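Long-range contacts in arfgap-like finger domain containing protein (Cryptosporidium parvum Iowa II, PDB 2OWA), which probably acts as a GTPase-activating protein for the small GTPase Arf, this chain being its zinc-binding ArfGAP domain: residues Ala55-Leu60 / Gly95-Ala100; Leu89-Ile94 / Ile131-Ile136. One frame throughout, in Å; residues are numbered along the deposited sequence.

Overall arrangement
From the N terminus the chain runs through helix 20-32, the first two zinc cysteines and strand 49-51 before reaching residues 55-60. Interaction 1 closes a loop from there across helix 60-67, strand 76-78 and helix 86-94 to the start of helix 97-107, joining the edge strand beside the zinc finger to the helical part. Interaction 2 opens inside that loop, at residues 89-94, and closes beyond it at 131-136, so the two loops cross rather than nest. Their centres lie about 12 Å apart. Ala55 packs against Arg91 and Met92, while Arg99 bonds to Ile94 and Glu135, linking the start of segment 55-60, just ahead of strand 56-58, with helices 86-94, 97-107 and 123-135.

Interaction 1. Residues Ala55-Leu60 / Gly95-Ala100; sequences AVFICL and GGNGRA. With ZN (zinc ion), chain C.
Asn97 meets the backbone of Phe57 with both ends of its side-chain amide. Phe57 N gives its hydrogen to Asn97 OD1 at 2.8 Å, in the carbonyl plane and on a lone pair, and Asn97 ND2 returns a bond to Phe57 O at 3.2 Å. The second acceptor lies close to the amide plane, so the pair of bonds fixes the rotation of the amide, which takes up the N-H and the C=O of one residue much as a neighbouring strand might; Phe57 also has a backbone bond with Phe40. One residue back, Gly96 N bonds to Ala55 O at 2.9 Å. Next to these polar links Val56 CG1 presses on Ala100 CB at 3.4 Å, a tight contact reached because CG1 stands anti to the carbonyl carbon (chi1 -66°). Ala55 CB rests on Gly95 CA.

Further out, Asn36 OD1 accepts the backbone N-H of Asn97 at the start of helix 97-107, just after the N-cap position at Gly96. Cys59 SG, toward the far end of residues 55-60, binds the zinc ion at 2.3 Å, with Cys39, Cys42 and Cys62 completing the Cys4 site of the ArfGAP finger. Ala55 and Val56 form a G1 beta bulge opposite Ser51. Strand 56-58 pairs with strand 49-51 in the antiparallel sheet, the N terminus of helix 97-107 lies beside it, and helix 20-32 packs on the Phe57 ring.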
ATOM      1  N   ALA A  55      -2.274   1.754  -1.352  1.00 19.65           N
ATOM      2  CA  ALA A  55      -2.514   0.876  -0.204  1.00 17.87           C
ATOM      3  C   ALA A  55      -2.189  -0.578  -0.534  1.00 17.66           C
ATOM      4  O   ALA A  55      -2.997  -1.470  -0.319  1.00 18.58           O
ATOM      5  CB  ALA A  55      -3.963   1.014   0.297  1.00 18.66           C
ATOM      6  N   VAL A  56      -0.997  -0.826  -1.075  1.00 18.83           N
ATOM      7  CA  VAL A  56      -0.560  -2.193  -1.320  1.00 17.08           C
ATOM      8  C   VAL A  56       0.640  -2.532  -0.415  1.00 17.20           C
ATOM      9  O   VAL A  56       1.427  -1.656  -0.072  1.00 16.27           O
ATOM     10  CB  VAL A  56      -0.227  -2.460  -2.803  1.00 16.69           C
ATOM     11  CG1 VAL A  56      -1.542  -2.365  -3.693  1.00 15.38           C
ATOM     12  CG2 VAL A  56       0.828  -1.480  -3.285  1.00 16.74           C
ATOM     13  N   PHE A  57       0.756  -3.806  -0.054  1.00 17.54           N
ATOM     14  CA  PHE A  57       1.956  -4.339   0.629  1.00 17.74           C
ATOM     15  C   PHE A  57       2.936  -4.967  -0.356  1.00 17.18           C
ATOM     16  O   PHE A  57       2.523  -5.719  -1.247  1.00 18.61           O
ATOM     17  CB  PHE A  57       1.586  -5.389   1.666  1.00 17.85           C
ATOM     18  CG  PHE A  57       0.811  -4.844   2.795  1.00 19.95           C
ATOM     19  CD1 PHE A  57       1.458  -4.354   3.915  1.00 19.59           C
ATOM     20  CD2 PHE A  57      -0.594  -4.798   2.732  1.00 17.00           C
ATOM     21  CE1 PHE A  57       0.709  -3.814   4.994  1.00 22.97           C
ATOM     22  CE2 PHE A  57      -1.336  -4.279   3.776  1.00 18.50           C
ATOM     23  CZ  PHE A  57      -0.691  -3.804   4.922  1.00 20.32           C
ATOM     24  N   ILE A  58       4.219  -4.673  -0.159  1.00 16.90           N
ATOM     25  CA  ILE A  58       5.297  -5.046  -1.103  1.00 16.59           C
ATOM     26  C   ILE A  58       6.526  -5.500  -0.298  1.00 18.24           C
ATOM     27  O   ILE A  58       6.643  -5.125   0.847  1.00 19.08           O
ATOM     28  CB  ILE A  58       5.676  -3.851  -2.027  1.00 15.31           C
ATOM     29  CG1 ILE A  58       6.040  -2.576  -1.215  1.00 16.06           C
ATOM     30  CG2 ILE A  58       4.549  -3.618  -3.105  1.00 12.53           C
ATOM     31  CD1 ILE A  58       6.480  -1.398  -2.090  1.00 15.85           C
ATOM     32  N   CYS A  59       7.444  -6.262  -0.902  1.00 19.35           N
ATOM     33  CA  CYS A  59       8.581  -6.790  -0.181  1.00 20.72           C
ATOM     34  C   CYS A  59       9.723  -5.772  -0.111  1.00 22.43           C
ATOM     35  O   CYS A  59       9.691  -4.720  -0.760  1.00 22.76           O
ATOM     36  CB  CYS A  59       9.072  -8.120  -0.806  1.00 20.02           C
ATOM     37  SG  CYS A  59       9.734  -7.998  -2.520  1.00 21.35           S
ATOM     38  N   LEU A  60      10.743  -6.119   0.665  1.00 24.16           N
ATOM     39  CA  LEU A  60      11.916  -5.281   0.867  1.00 26.35           C
ATOM     40  C   LEU A  60      12.635  -4.987  -0.450  1.00 26.57           C
ATOM     41  O   LEU A  60      13.186  -3.896  -0.628  1.00 27.80           O
ATOM     42  CB  LEU A  60      12.840  -5.901   1.948  1.00 27.31           C
ATOM     43  CG  LEU A  60      13.361  -7.352   1.861  1.00 30.48           C
ATOM     44  CD1 LEU A  60      14.397  -7.479   0.762  1.00 34.32           C
ATOM     45  CD2 LEU A  60      13.971  -7.860   3.195  1.00 28.67           C
ATOM     46  N   GLY A  95      -7.996  -0.385   1.652  1.00 20.47           N
ATOM     47  CA  GLY A  95      -7.287  -0.838   0.469  1.00 19.63           C
ATOM     48  C   GLY A  95      -6.886  -2.305   0.570  1.00 19.15           C
ATOM     49  O   GLY A  95      -7.713  -3.191   0.786  1.00 19.56           O
ATOM     50  N   GLY A  96      -5.595  -2.572   0.432  1.00 18.59           N
ATOM     51  CA  GLY A  96      -5.101  -3.947   0.463  1.00 17.43           C
ATOM     52  C   GLY A  96      -4.743  -4.436  -0.921  1.00 17.63           C
ATOM     53  O   GLY A  96      -5.175  -3.862  -1.939  1.00 17.03           O
ATOM     54  N   ASN A  97      -3.936  -5.493  -0.973  1.00 18.09           N
ATOM     55  CA  ASN A  97      -3.576  -6.138  -2.253  1.00 17.64           C
ATOM     56  C   ASN A  97      -4.739  -6.690  -3.078  1.00 17.98           C
ATOM     57  O   ASN A  97      -4.731  -6.542  -4.285  1.00 16.85           O
ATOM     58  CB  ASN A  97      -2.512  -7.218  -2.049  1.00 17.20           C
ATOM     59  CG  ASN A  97      -1.163  -6.643  -1.648  1.00 18.82           C
ATOM     60  OD1 ASN A  97      -1.031  -5.436  -1.394  1.00 19.54           O
ATOM     61  ND2 ASN A  97      -0.138  -7.521  -1.563  1.00 19.39           N
ATOM     62  N   GLY A  98      -5.745  -7.310  -2.437  1.00 17.48           N
ATOM     63  CA  GLY A  98      -6.917  -7.779  -3.172  1.00 18.68           C
ATOM     64  C   GLY A  98      -7.738  -6.722  -3.925  1.00 18.78           C
ATOM     65  O   GLY A  98      -8.026  -6.869  -5.124  1.00 18.55           O
ATOM     66  N   ARG A  99      -8.155  -5.667  -3.235  1.00 18.23           N
ATOM     67  CA  ARG A  99      -8.844  -4.569  -3.914  1.00 18.36           C
ATOM     68  C   ARG A  99      -8.050  -3.957  -5.105  1.00 18.14           C
ATOM     69  O   ARG A  99      -8.638  -3.670  -6.167  1.00 17.07           O
ATOM     70  CB  ARG A  99      -9.171  -3.471  -2.903  1.00 18.58           C
ATOM     71  CG  ARG A  99     -10.088  -2.415  -3.464  1.00 18.71           C
ATOM     72  CD  ARG A  99     -10.525  -1.467  -2.411  1.00 20.35           C
ATOM     73  NE  ARG A  99     -11.697  -0.703  -2.846  1.00 20.40           N
ATOM     74  CZ  ARG A  99     -12.329   0.193  -2.082  1.00 19.73           C
ATOM     75  NH1 ARG A  99     -11.927   0.425  -0.834  1.00 13.61           N
ATOM     76  NH2 ARG A  99     -13.384   0.841  -2.569  1.00 17.89           N
ATOM     77  N   ALA A 100      -6.745  -3.736  -4.895  1.00 16.77           N
ATOM     78  CA  ALA A 100      -5.842  -3.199  -5.928  1.00 18.16           C
ATOM     79  C   ALA A 100      -5.666  -4.158  -7.138  1.00 19.29           C
ATOM     80  O   ALA A 100      -5.825  -3.729  -8.295  1.00 19.49           O
ATOM     81  CB  ALA A 100      -4.468  -2.798  -5.327  1.00 16.35           C
TER
HETATM   82 ZN    ZN C 201       8.283  -7.846  -4.354  1.00 24.29          ZN

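Interaction 2. Residues Leu89-Ile94 / Ile131-Ile136; sequences LVRMDI and ILDSEI
Arg91 and Asp133 form the salt bridge between these two helices, and a single carboxylate oxygen does the work. Arg91 NH1 reaches Asp133 OD1 at 2.6 Å, meeting it nearly along the C-O axis, while Arg91 NH2 adds a weak bond to the same oxygen at 3.2 Å. The guanidinium and carboxylate planes stand 51° apart, so this is not the flat, two-oxygen pairing of a side-on bridge. The arginine spans the gap because its CG is anti to the backbone N (chi1 178°) and the chain stays extended as far as NE. The group has further partners: NE bonds to Leu52 O, and NH2 to Ser53 O and Lys129 O, which fasten the buried group to the turn after strand 49-51 and to the preceding turn of helix 123-135. With three acceptors around NH2, the weak bond to Asp133 must share a hydrogen.

Within the ArfGAP domain this is plain helix-on-helix packing, well away from the zinc: the axes of segments 89-94 and 131-135 approach to 10.0 Å, their directions 118° apart.

Apolar contacts flank the bridge and continue along the helices. Leu132 CB lies over one face of the guanidinium, toward its rim, 3.6 Å from Arg91 NH2, and Ile136 CD1 sits at its edge in the plane, 3.5 Å from Arg91 NH1. Ile94 and Leu132 run past each other in opposite directions, bringing Ile94 CD1 to 3.5 Å from Leu132 CD2. The same Ile94 methyl also touches Glu135 CB, at 3.7 Å; the carboxylate of that glutamate turns to Arg99 in a salt bridge. Ile136 CG2 packs against Val90 CG1 at 4.0 Å, with Ile94 CG1 slightly farther off.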
ATOM      1  N   LEU A  89      -3.619   4.592   8.431  1.00 17.40           N
ATOM      2  CA  LEU A  89      -4.040   3.262   8.822  1.00 18.18           C
ATOM      3  C   LEU A  89      -5.369   2.921   8.198  1.00 18.16           C
ATOM      4  O   LEU A  89      -5.527   1.827   7.624  1.00 18.99           O
ATOM      5  CB  LEU A  89      -4.050   3.079  10.343  1.00 18.32           C
ATOM      6  CG  LEU A  89      -2.749   3.373  11.098  1.00 19.64           C
ATOM      7  CD1 LEU A  89      -2.948   2.849  12.535  1.00 19.83           C
ATOM      8  CD2 LEU A  89      -1.530   2.632  10.409  1.00 19.29           C
ATOM      9  N   VAL A  90      -6.306   3.858   8.253  1.00 19.41           N
ATOM     10  CA  VAL A  90      -7.649   3.651   7.664  1.00 18.59           C
ATOM     11  C   VAL A  90      -7.494   3.337   6.180  1.00 20.13           C
ATOM     12  O   VAL A  90      -8.197   2.469   5.637  1.00 21.09           O
ATOM     13  CB  VAL A  90      -8.521   4.899   7.821  1.00 19.31           C
ATOM     14  CG1 VAL A  90      -9.897   4.714   7.071  1.00 17.27           C
ATOM     15  CG2 VAL A  90      -8.690   5.252   9.327  1.00 16.09           C
ATOM     16  N   ARG A  91      -6.583   4.064   5.525  1.00 19.72           N
ATOM     17  CA  ARG A  91      -6.335   3.913   4.095  1.00 20.07           C
ATOM     18  C   ARG A  91      -5.855   2.508   3.768  1.00 18.98           C
ATOM     19  O   ARG A  91      -6.364   1.892   2.844  1.00 19.05           O
ATOM     20  CB  ARG A  91      -5.331   4.967   3.556  1.00 20.10           C
ATOM     21  CG  ARG A  91      -5.025   4.779   2.060  1.00 21.06           C
ATOM     22  CD  ARG A  91      -4.038   5.807   1.553  1.00 21.76           C
ATOM     23  NE  ARG A  91      -3.969   5.890   0.095  1.00 22.84           N
ATOM     24  CZ  ARG A  91      -4.688   6.743  -0.637  1.00 24.67           C
ATOM     25  NH1 ARG A  91      -5.532   7.584  -0.050  1.00 26.05           N
ATOM     26  NH2 ARG A  91      -4.547   6.786  -1.955  1.00 24.39           N
ATOM     27  N   MET A  92      -4.902   1.991   4.545  1.00 17.14           N
ATOM     28  CA  MET A  92      -4.447   0.634   4.397  1.00 16.32           C
ATOM     29  C   MET A  92      -5.563  -0.397   4.640  1.00 16.57           C
ATOM     30  O   MET A  92      -5.596  -1.445   4.014  1.00 15.85           O
ATOM     31  CB  MET A  92      -3.262   0.383   5.342  1.00 16.89           C
ATOM     32  CG  MET A  92      -1.953   1.085   4.936  1.00 17.16           C
ATOM     33  SD  MET A  92      -1.442   0.996   3.212  1.00 21.40           S
ATOM     34  CE  MET A  92      -1.162  -0.750   3.014  1.00 22.68           C
ATOM     35  N   ASP A  93      -6.477  -0.052   5.542  1.00 17.39           N
ATOM     36  CA  ASP A  93      -7.553  -0.920   5.968  1.00 18.93           C
ATOM     37  C   ASP A  93      -8.585  -1.054   4.847  1.00 19.01           C
ATOM     38  O   ASP A  93      -9.035  -2.175   4.554  1.00 19.83           O
ATOM     39  CB  ASP A  93      -8.206  -0.356   7.237  1.00 18.37           C
ATOM     40  CG  ASP A  93      -9.110  -1.380   7.948  1.00 23.63           C
ATOM     41  OD1 ASP A  93      -9.283  -2.520   7.446  1.00 24.65           O
ATOM     42  OD2 ASP A  93      -9.666  -1.020   9.025  1.00 25.34           O
ATOM     43  N   ILE A  94      -8.929   0.062   4.197  1.00 19.57           N
ATOM     44  CA  ILE A  94      -9.922   0.014   3.084  1.00 19.66           C
ATOM     45  C   ILE A  94      -9.327  -0.419   1.742  1.00 20.54           C
ATOM     46  O   ILE A  94     -10.076  -0.775   0.809  1.00 21.97           O
ATOM     47  CB  ILE A  94     -10.716   1.336   2.919  1.00 19.28           C
ATOM     48  CG1 ILE A  94      -9.784   2.506   2.582  1.00 19.46           C
ATOM     49  CG2 ILE A  94     -11.542   1.644   4.160  1.00 17.87           C
ATOM     50  CD1 ILE A  94      -9.809   2.894   1.168  1.00 24.00           C
ATOM     51  N   ILE A 131      -9.655   7.049  -5.948  1.00 22.27           N
ATOM     52  CA  ILE A 131     -10.762   6.218  -5.421  1.00 22.40           C
ATOM     53  C   ILE A 131     -10.559   5.996  -3.921  1.00 22.33           C
ATOM     54  O   ILE A 131     -11.500   6.093  -3.111  1.00 21.96           O
ATOM     55  CB  ILE A 131     -10.882   4.834  -6.163  1.00 22.96           C
ATOM     56  CG1 ILE A 131     -11.302   5.030  -7.637  1.00 25.01           C
ATOM     57  CG2 ILE A 131     -11.854   3.878  -5.448  1.00 22.79           C
ATOM     58  CD1 ILE A 131     -11.046   3.799  -8.513  1.00 22.43           C
ATOM     59  N   LEU A 132      -9.317   5.711  -3.548  1.00 21.34           N
ATOM     60  CA  LEU A 132      -9.001   5.521  -2.150  1.00 21.49           C
ATOM     61  C   LEU A 132      -9.122   6.815  -1.348  1.00 22.06           C
ATOM     62  O   LEU A 132      -9.634   6.772  -0.236  1.00 21.26           O
ATOM     63  CB  LEU A 132      -7.615   4.922  -1.989  1.00 21.59           C
ATOM     64  CG  LEU A 132      -7.364   3.496  -2.515  1.00 22.31           C
ATOM     65  CD1 LEU A 132      -5.931   3.153  -2.065  1.00 23.10           C
ATOM     66  CD2 LEU A 132      -8.392   2.413  -2.036  1.00 21.92           C
ATOM     67  N   ASP A 133      -8.664   7.945  -1.922  1.00 22.60           N
ATOM     68  CA  ASP A 133      -8.751   9.274  -1.282  1.00 24.19           C
ATOM     69  C   ASP A 133     -10.205   9.615  -0.984  1.00 24.23           C
ATOM     70  O   ASP A 133     -10.540  10.131   0.088  1.00 24.70           O
ATOM     71  CB  ASP A 133      -8.233  10.382  -2.220  1.00 24.01           C
ATOM     72  CG  ASP A 133      -6.758  10.350  -2.426  1.00 27.40           C
ATOM     73  OD1 ASP A 133      -6.055   9.577  -1.708  1.00 29.13           O
ATOM     74  OD2 ASP A 133      -6.289  11.141  -3.302  1.00 29.11           O
ATOM     75  N   SER A 134     -11.047   9.354  -1.973  1.00 24.65           N
ATOM     76  CA  SER A 134     -12.461   9.563  -1.869  1.00 26.54           C
ATOM     77  C   SER A 134     -13.109   8.693  -0.766  1.00 27.24           C
ATOM     78  O   SER A 134     -13.974   9.166  -0.039  1.00 27.72           O
ATOM     79  CB  SER A 134     -13.081   9.274  -3.209  1.00 26.82           C
ATOM     80  OG  SER A 134     -14.277   9.980  -3.318  1.00 31.85           O
ATOM     81  N   GLU A 135     -12.669   7.446  -0.623  1.00 27.63           N
ATOM     82  CA  GLU A 135     -13.153   6.561   0.458  1.00 29.11           C
ATOM     83  C   GLU A 135     -12.845   7.063   1.861  1.00 30.04           C
ATOM     84  O   GLU A 135     -13.660   6.907   2.762  1.00 30.19           O
ATOM     85  CB  GLU A 135     -12.539   5.179   0.333  1.00 29.38           C
ATOM     86  CG  GLU A 135     -13.035   4.391  -0.820  1.00 30.35           C
ATOM     87  CD  GLU A 135     -14.206   3.561  -0.418  1.00 34.24           C
ATOM     88  OE1 GLU A 135     -15.336   4.106  -0.422  1.00 34.30           O
ATOM     89  OE2 GLU A 135     -13.981   2.373  -0.085  1.00 33.99           O
ATOM     90  N   ILE A 136     -11.655   7.632   2.041  1.00 30.25           N
ATOM     91  CA  ILE A 136     -11.221   8.086   3.340  1.00 31.28           C
ATOM     92  C   ILE A 136     -11.607   9.539   3.652  1.00 32.63           C
ATOM     93  O   ILE A 136     -11.285  10.016   4.743  1.00 33.83           O
ATOM     94  CB  ILE A 136      -9.685   7.892   3.567  1.00 30.76           C
ATOM     95  CG1 ILE A 136      -8.874   8.745   2.559  1.00 31.24           C
ATOM     96  CG2 ILE A 136      -9.336   6.426   3.547  1.00 29.31           C
ATOM     97  CD1 ILE A 136      -7.308   8.792   2.752  1.00 30.81           C
TER